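Local coordinates for GTP-binding protein (Thermus thermophilus, PDB 2DBY), which probably hydrolyses ATP with magnesium and binds the 70S ribosome and the 50S subunit, and is seen here with GDP bound, at residues Y51-T56 against T286-G291; E148-E153 against A190-E195; G336-A341 against G345-E350. All coordinates share one frame; numbering follows the deposited sequence.

Interaction 1 of 3, residues Y51-T56 against T286-G291; sequences YALQRT and TFFTAG
Leu53 reaches from its helix to strand 284-290 and divides its two methyls between Phe288 and Ala290. The contact is entirely apolar and small. The aromatic part is a CH-pi contact: Leu53 CD1 sits over one face of the Phe288 ring, 4.2 Å from the centroid and 22° off the ring normal. It is displaced toward the root of the ring, since Leu53 CD1 comes closest to Phe288 CG, at 3.9 Å. The aliphatic part falls to the second methyl, with Leu53 CD2 4.3 Å from Ala290 CB. With CG opposite the carbonyl carbon (chi1 -75°), Leu53 spreads its fork along the strand, one prong for each inward-pointing residue.

Phe288 and Ala290, two residues apart on the strand, both turn their CB atoms to the helix, while Thr289 between them turns its own away and is hydrogen-bonded through OG1 to Trp298 NE1. The Phe288 ring is covered on both faces: opposite Leu53 CD1, Thr286 CG2 stands 3.8 Å above the ring plane, also toward the rim. That sandwich should limit tilting of the ring.

Around this pair, helix 48-57 lies against the TGS-like, ubiquitin-related region to which strand 284-290 belongs. Arg49 and Leu50 also touch Phe288, and Phe57 touches Ala290. Leu53 in addition meets Val295 of the antiparallel neighbour strand 295-301 and Val333 of helix 329-335, so it is walled in by two strands and a second helix.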
# COMPACT_ATOMS: atom_id res chain seq x y z
N TYR A 51 18.88 2.91 -10.48
CA TYR A 51 20.20 2.60 -11.02
C TYR A 51 20.39 3.20 -12.40
O TYR A 51 21.51 3.58 -12.76
CB TYR A 51 20.40 1.08 -11.08
CG TYR A 51 20.50 0.52 -9.68
CD1 TYR A 51 21.54 0.92 -8.84
CD2 TYR A 51 19.51 -0.30 -9.16
CE1 TYR A 51 21.59 0.53 -7.51
CE2 TYR A 51 19.54 -0.70 -7.83
CZ TYR A 51 20.58 -0.28 -7.01
OH TYR A 51 20.61 -0.63 -5.67
N ALA A 52 19.30 3.30 -13.16
CA ALA A 52 19.34 3.89 -14.49
C ALA A 52 19.72 5.38 -14.32
O ALA A 52 20.56 5.89 -15.06
CB ALA A 52 17.97 3.75 -15.18
N LEU A 53 19.09 6.06 -13.37
CA LEU A 53 19.40 7.47 -13.10
C LEU A 53 20.80 7.61 -12.56
O LEU A 53 21.52 8.57 -12.87
CB LEU A 53 18.40 8.04 -12.10
CG LEU A 53 17.06 8.28 -12.78
CD1 LEU A 53 15.96 8.46 -11.72
CD2 LEU A 53 17.17 9.50 -13.69
N GLN A 54 21.21 6.65 -11.74
CA GLN A 54 22.53 6.66 -11.16
C GLN A 54 23.59 6.63 -12.26
O GLN A 54 24.57 7.35 -12.17
CB GLN A 54 22.72 5.47 -10.22
CG GLN A 54 24.15 5.28 -9.73
CD GLN A 54 24.31 4.02 -8.89
OE1 GLN A 54 24.17 2.91 -9.39
NE2 GLN A 54 24.59 4.19 -7.60
N ARG A 55 23.41 5.80 -13.29
CA ARG A 55 24.42 5.76 -14.35
C ARG A 55 24.43 7.09 -15.11
O ARG A 55 25.50 7.59 -15.50
CB ARG A 55 24.16 4.62 -15.36
CG ARG A 55 25.10 4.68 -16.56
CD ARG A 55 24.61 3.90 -17.77
NE ARG A 55 23.39 4.44 -18.39
CZ ARG A 55 23.33 5.52 -19.16
NH1 ARG A 55 24.43 6.23 -19.44
NH2 ARG A 55 22.16 5.88 -19.68
N THR A 56 23.26 7.67 -15.30
CA THR A 56 23.15 8.95 -15.99
C THR A 56 23.94 10.06 -15.30
O THR A 56 24.55 10.90 -15.96
CB THR A 56 21.68 9.39 -16.12
OG1 THR A 56 20.98 8.46 -16.97
CG2 THR A 56 21.57 10.80 -16.71
N THR A 286 5.68 6.84 -7.16
CA THR A 286 7.04 7.21 -6.86
C THR A 286 7.51 8.39 -7.72
O THR A 286 7.22 8.40 -8.92
CB THR A 286 8.01 6.05 -7.21
OG1 THR A 286 7.65 4.88 -6.46
CG2 THR A 286 9.46 6.44 -6.91
N PHE A 287 8.18 9.37 -7.12
CA PHE A 287 8.80 10.43 -7.92
C PHE A 287 10.25 10.45 -7.45
O PHE A 287 10.56 9.93 -6.36
CB PHE A 287 8.10 11.81 -7.78
CG PHE A 287 8.37 12.54 -6.49
CD1 PHE A 287 9.57 13.24 -6.30
CD2 PHE A 287 7.41 12.57 -5.48
CE1 PHE A 287 9.79 13.97 -5.13
CE2 PHE A 287 7.63 13.29 -4.31
CZ PHE A 287 8.82 13.99 -4.13
N PHE A 288 11.16 10.99 -8.26
CA PHE A 288 12.57 10.98 -7.92
C PHE A 288 13.23 12.35 -7.84
O PHE A 288 12.73 13.31 -8.41
CB PHE A 288 13.39 10.23 -9.01
CG PHE A 288 12.92 8.83 -9.29
CD1 PHE A 288 12.02 8.58 -10.32
CD2 PHE A 288 13.38 7.76 -8.52
CE1 PHE A 288 11.58 7.26 -10.59
CE2 PHE A 288 12.96 6.45 -8.77
CZ PHE A 288 12.05 6.20 -9.82
N THR A 289 14.32 12.42 -7.10
CA THR A 289 15.17 13.61 -7.13
C THR A 289 16.47 12.97 -7.62
O THR A 289 16.87 11.89 -7.16
CB THR A 289 15.32 14.32 -5.76
OG1 THR A 289 15.71 13.40 -4.74
CG2 THR A 289 14.01 14.99 -5.42
N ALA A 290 17.14 13.61 -8.57
CA ALA A 290 18.34 13.00 -9.13
C ALA A 290 19.39 14.02 -9.54
O ALA A 290 19.07 15.05 -10.13
CB ALA A 290 17.96 12.14 -10.34
N GLY A 291 20.63 13.69 -9.21
CA GLY A 291 21.75 14.56 -9.51
C GLY A 291 23.04 13.86 -9.15
O GLY A 291 23.05 12.72 -8.67

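Interaction 2 of 3, residues E148-E153 against A190-E195; sequences ERLRKE and ARFLKE
Leu150 and Phe192 join the long helical hairpin of this OBG-family protein, formed by helices 124-156 and 161-175, part of which, 133-167, is predicted to be a coiled coil, to the short helix 187-195. The backbones stay well apart, 10.3 Å between Leu150 CA and Phe192 CA, so the ends of the side chains do the bridging. Phe192 manages it by swinging its CG anti to the backbone N (chi1 175°), which carries the ring out toward the hairpin although the CB itself does not point there. Leu150 answers with CG on the far side from its carbonyl carbon, and its CD1 methyl meets the ring at the edge, close to the ring plane. Leu150 CD1 lies 3.9 Å from Phe192 CE1 and 4.1 Å from Phe192 CD1, so the methyl rests against one C-C edge; Leu170 of the hairpin's second helix also touches Phe192.

Glu195, one turn further along, is stretched out through its first two torsions (chi1 169°, chi2 167°) and brings its carboxylate beside the same leucine, with Glu195 OE2 4.4 Å from Leu150 CD2. The polar end of Glu195 is engaged elsewhere: OE2 forms salt bridges with Arg146 and Arg160. Arg160, which follows helix 124-156, also pairs with Glu153 OE2. It thereby probably offsets the likeness of charge between Glu153 OE2 and Glu195 OE2, 5.2 Å apart. Glu153 has a looser tie to its own helix too: Glu153 OE1 sits 3.4 Å from Arg149 NH1, over the guanidinium face with no N-H aimed at it, an attraction of charges alone.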
# COMPACT_ATOMS: atom_id res chain seq x y z
N GLU A 148 -28.51 7.97 11.72
CA GLU A 148 -29.30 8.74 12.69
C GLU A 148 -28.82 10.18 12.76
O GLU A 148 -29.62 11.10 12.70
CB GLU A 148 -29.23 8.10 14.08
CG GLU A 148 -29.67 6.64 14.11
CD GLU A 148 -30.56 6.29 15.30
OE1 GLU A 148 -30.84 5.09 15.50
OE2 GLU A 148 -30.99 7.22 16.02
N ARG A 149 -27.50 10.36 12.89
CA ARG A 149 -26.90 11.68 12.97
C ARG A 149 -27.06 12.48 11.69
O ARG A 149 -27.45 13.65 11.74
CB ARG A 149 -25.41 11.57 13.30
CG ARG A 149 -25.09 11.39 14.78
CD ARG A 149 -24.63 12.71 15.38
NE ARG A 149 -25.62 13.76 15.16
CZ ARG A 149 -25.38 15.07 15.27
NH1 ARG A 149 -24.17 15.50 15.61
NH2 ARG A 149 -26.35 15.94 15.05
N LEU A 150 -26.77 11.87 10.54
CA LEU A 150 -26.89 12.57 9.25
C LEU A 150 -28.31 12.98 8.91
O LEU A 150 -28.53 14.04 8.29
CB LEU A 150 -26.31 11.69 8.12
CG LEU A 150 -24.78 11.60 8.12
CD1 LEU A 150 -24.33 10.50 7.15
CD2 LEU A 150 -24.18 12.94 7.69
N ARG A 151 -29.29 12.16 9.26
CA ARG A 151 -30.67 12.49 8.96
C ARG A 151 -31.07 13.75 9.73
O ARG A 151 -31.82 14.58 9.23
CB ARG A 151 -31.60 11.34 9.33
CG ARG A 151 -32.94 11.37 8.57
CD ARG A 151 -33.84 10.23 9.01
NE ARG A 151 -33.17 8.94 8.96
CZ ARG A 151 -32.85 8.30 7.84
NH1 ARG A 151 -33.15 8.83 6.66
NH2 ARG A 151 -32.21 7.13 7.90
N LYS A 152 -30.54 13.90 10.94
CA LYS A 152 -30.85 15.09 11.73
C LYS A 152 -30.11 16.30 11.15
O LYS A 152 -30.68 17.38 11.00
CB LYS A 152 -30.46 14.89 13.19
CG LYS A 152 -31.65 14.71 14.14
CD LYS A 152 -32.45 16.01 14.25
CE LYS A 152 -33.69 15.84 15.13
NZ LYS A 152 -34.42 17.14 15.29
N GLU A 153 -28.84 16.11 10.80
CA GLU A 153 -28.02 17.19 10.25
C GLU A 153 -28.49 17.69 8.88
O GLU A 153 -28.39 18.88 8.57
CB GLU A 153 -26.56 16.75 10.13
CG GLU A 153 -25.91 16.29 11.42
CD GLU A 153 -24.44 15.94 11.24
OE1 GLU A 153 -23.73 15.84 12.26
OE2 GLU A 153 -24.00 15.75 10.08
N ALA A 190 -18.10 8.86 -2.13
CA ALA A 190 -16.74 9.30 -1.85
C ALA A 190 -16.70 10.30 -0.69
O ALA A 190 -15.81 10.22 0.16
CB ALA A 190 -16.14 9.93 -3.10
N ARG A 191 -17.65 11.23 -0.65
CA ARG A 191 -17.67 12.21 0.44
C ARG A 191 -17.97 11.53 1.77
O ARG A 191 -17.38 11.84 2.80
CB ARG A 191 -18.73 13.29 0.19
CG ARG A 191 -18.40 14.22 -0.96
CD ARG A 191 -19.49 15.26 -1.12
NE ARG A 191 -19.70 16.02 0.10
CZ ARG A 191 -20.75 16.82 0.31
NH1 ARG A 191 -21.68 16.95 -0.62
NH2 ARG A 191 -20.87 17.49 1.45
N PHE A 192 -18.88 10.57 1.74
CA PHE A 192 -19.21 9.87 2.97
C PHE A 192 -18.00 9.09 3.51
O PHE A 192 -17.69 9.15 4.71
CB PHE A 192 -20.37 8.90 2.74
CG PHE A 192 -20.68 8.05 3.94
CD1 PHE A 192 -21.42 8.58 5.00
CD2 PHE A 192 -20.13 6.78 4.07
CE1 PHE A 192 -21.62 7.86 6.16
CE2 PHE A 192 -20.31 6.05 5.23
CZ PHE A 192 -21.06 6.59 6.29
N LEU A 193 -17.32 8.34 2.64
CA LEU A 193 -16.21 7.51 3.10
C LEU A 193 -14.99 8.31 3.55
O LEU A 193 -14.19 7.82 4.35
CB LEU A 193 -15.82 6.49 2.02
CG LEU A 193 -16.84 5.36 1.77
CD1 LEU A 193 -16.41 4.49 0.60
CD2 LEU A 193 -16.98 4.53 3.06
N LYS A 194 -14.85 9.53 3.06
CA LYS A 194 -13.74 10.38 3.47
C LYS A 194 -14.01 10.78 4.92
O LYS A 194 -13.11 10.77 5.75
CB LYS A 194 -13.67 11.63 2.59
CG LYS A 194 -12.46 12.52 2.90
CD LYS A 194 -12.51 13.81 2.06
CE LYS A 194 -11.42 14.80 2.50
NZ LYS A 194 -11.67 16.17 1.94
N GLU A 195 -15.26 11.10 5.22
CA GLU A 195 -15.64 11.49 6.57
C GLU A 195 -15.74 10.31 7.53
O GLU A 195 -15.37 10.42 8.70
CB GLU A 195 -16.98 12.23 6.55
CG GLU A 195 -17.58 12.44 7.94
CD GLU A 195 -18.73 13.45 7.94
OE1 GLU A 195 -18.54 14.57 7.42
OE2 GLU A 195 -19.82 13.12 8.47

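Interaction 3 of 3, residues G336-A341 against G345-E350; sequences GGWARA and GWVRLE
Ala341 receives the chain that turns back over it, both at its carbonyl and at its methyl. Trp346 N donates to Ala341 O over 2.8 Å, nearly straight at 170°, with the donor tilted 20° from the carbonyl plane. This bond spans the end of helix 338-343 as part of a Schellman motif, in which Gly345 takes positive phi and swings the chain out of the helix. Just past the turn, Val347 folds its CG2 methyl down onto the helix: Val347 CG2 is 3.6 Å from Ala341 CB and 4.0 Å from Trp338 CE3. The methyl approaches the indole at its edge, near the ring plane, and the two side chains run at about a right angle. Placing CG1 anti to the backbone N (chi1 172°) leaves CG2 as the branch directed into this corner.

One shell out, Gly337 is the N-cap and its carbonyl O accepts from Ala341 N at 2.9 Å. Trp338 is fixed by its NE1, which hydrogen-bonds to Ala290 O, and by Phe57, whose ring it meets. Lys331 makes a cation-pi contact with Trp346. On the strand beyond, Arg348 clasps Glu350 side-on, its NE and NH2 both directed at OE1, with Arg348 NE 2.9 Å from Glu350 OE1.

The chemistry divides the work. The near-straight Trp346 N to Ala341 O bond, with Gly345's positive phi, closes the end of helix 338-343 in this TGS-like region, whereas the valine's methyl-to-methyl and methyl-to-indole contacts pack the outgoing chain against the helix without directional polar bonding.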
# COMPACT_ATOMS: atom_id res chain seq x y z
N GLY A 336 20.48 12.32 -21.06
CA GLY A 336 21.82 12.20 -20.53
C GLY A 336 22.16 13.15 -19.38
O GLY A 336 23.31 13.21 -18.93
N GLY A 337 21.17 13.86 -18.87
CA GLY A 337 21.41 14.78 -17.78
C GLY A 337 20.43 15.93 -17.81
O GLY A 337 19.61 16.03 -18.73
N TRP A 338 20.50 16.81 -16.81
CA TRP A 338 19.60 17.95 -16.73
C TRP A 338 19.92 18.99 -17.78
O TRP A 338 19.01 19.47 -18.47
CB TRP A 338 19.70 18.61 -15.36
CG TRP A 338 19.01 17.87 -14.25
CD1 TRP A 338 19.60 17.19 -13.23
CD2 TRP A 338 17.60 17.79 -14.03
NE1 TRP A 338 18.64 16.70 -12.37
CE2 TRP A 338 17.40 17.05 -12.84
CE3 TRP A 338 16.48 18.28 -14.72
CZ2 TRP A 338 16.14 16.79 -12.33
CZ3 TRP A 338 15.21 18.01 -14.20
CH2 TRP A 338 15.06 17.27 -13.02
N ALA A 339 21.19 19.34 -17.90
CA ALA A 339 21.61 20.35 -18.88
C ALA A 339 21.22 19.88 -20.29
O ALA A 339 20.70 20.65 -21.10
CB ALA A 339 23.10 20.57 -18.79
N ARG A 340 21.48 18.60 -20.56
CA ARG A 340 21.14 18.03 -21.86
C ARG A 340 19.64 17.93 -22.11
O ARG A 340 19.18 18.17 -23.21
CB ARG A 340 21.80 16.66 -22.01
CG ARG A 340 23.30 16.75 -22.17
CD ARG A 340 23.76 15.92 -23.34
NE ARG A 340 24.17 14.58 -22.93
CZ ARG A 340 24.37 13.57 -23.78
NH1 ARG A 340 24.21 13.74 -25.08
NH2 ARG A 340 24.75 12.39 -23.31
N ALA A 341 18.87 17.59 -21.07
CA ALA A 341 17.41 17.49 -21.21
C ALA A 341 16.78 18.85 -21.47
O ALA A 341 15.78 18.97 -22.18
CB ALA A 341 16.80 16.86 -19.95
N GLY A 345 14.74 20.44 -24.63
CA GLY A 345 13.41 20.95 -24.38
C GLY A 345 12.49 19.91 -23.76
O GLY A 345 11.28 19.88 -24.03
N TRP A 346 13.05 19.04 -22.93
CA TRP A 346 12.26 18.00 -22.28
C TRP A 346 11.96 18.30 -20.82
O TRP A 346 11.19 17.58 -20.17
CB TRP A 346 12.97 16.64 -22.38
CG TRP A 346 12.98 16.05 -23.77
CD1 TRP A 346 12.21 16.44 -24.84
CD2 TRP A 346 13.77 14.96 -24.24
NE1 TRP A 346 12.47 15.65 -25.93
CE2 TRP A 346 13.43 14.73 -25.59
CE3 TRP A 346 14.74 14.14 -23.64
CZ2 TRP A 346 14.02 13.71 -26.35
CZ3 TRP A 346 15.33 13.13 -24.40
CH2 TRP A 346 14.96 12.93 -25.75
N VAL A 347 12.57 19.36 -20.29
CA VAL A 347 12.35 19.72 -18.90
C VAL A 347 11.22 20.73 -18.79
O VAL A 347 11.29 21.82 -19.38
CB VAL A 347 13.62 20.30 -18.26
CG1 VAL A 347 13.31 20.85 -16.87
CG2 VAL A 347 14.70 19.21 -18.18
N ARG A 348 10.19 20.38 -18.04
CA ARG A 348 9.03 21.25 -17.86
C ARG A 348 9.07 22.05 -16.56
O ARG A 348 9.65 21.63 -15.56
CB ARG A 348 7.74 20.43 -17.89
CG ARG A 348 7.21 20.13 -19.29
CD ARG A 348 6.58 18.75 -19.38
NE ARG A 348 5.71 18.43 -18.25
CZ ARG A 348 5.74 17.27 -17.60
NH1 ARG A 348 6.60 16.33 -17.97
NH2 ARG A 348 4.93 17.04 -16.57
N LEU A 349 8.45 23.23 -16.60
CA LEU A 349 8.36 24.05 -15.41
C LEU A 349 6.89 23.92 -15.05
O LEU A 349 6.02 24.37 -15.80
CB LEU A 349 8.74 25.51 -15.73
CG LEU A 349 10.22 25.74 -16.05
CD1 LEU A 349 10.46 27.20 -16.43
CD2 LEU A 349 11.08 25.36 -14.85
N GLU A 350 6.60 23.26 -13.93
CA GLU A 350 5.23 23.05 -13.50
C GLU A 350 4.89 23.86 -12.27
O GLU A 350 5.77 24.12 -11.43
CB GLU A 350 4.99 21.56 -13.21
CG GLU A 350 5.17 20.65 -14.41
CD GLU A 350 4.03 20.75 -15.42
OE1 GLU A 350 4.02 19.95 -16.38
OE2 GLU A 350 3.16 21.63 -15.26

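From the N terminus, helix 48-57 comes first and waits for its partner until strand 284-290, so interaction 1 closes a loop of 229 residues. Interaction 2 lies wholly within that loop, closing a shorter one of 36 residues that includes the hairpin's turn and second helix, 161-175, and brings helix 187-195 back against 124-156. Interaction 3 follows in series, a tight turn with three residues between its segments; none of the loops cross. Interaction 1 joins helix 48-57 to the TGS-like region, within which interaction 3 closes a local turn, its centre 13 Å away; Thr56 CG2 packs on Gly336 and Gly337. Interaction 2 joins hairpin to helix 187-195, its centre about 44 Å from that of interaction 1.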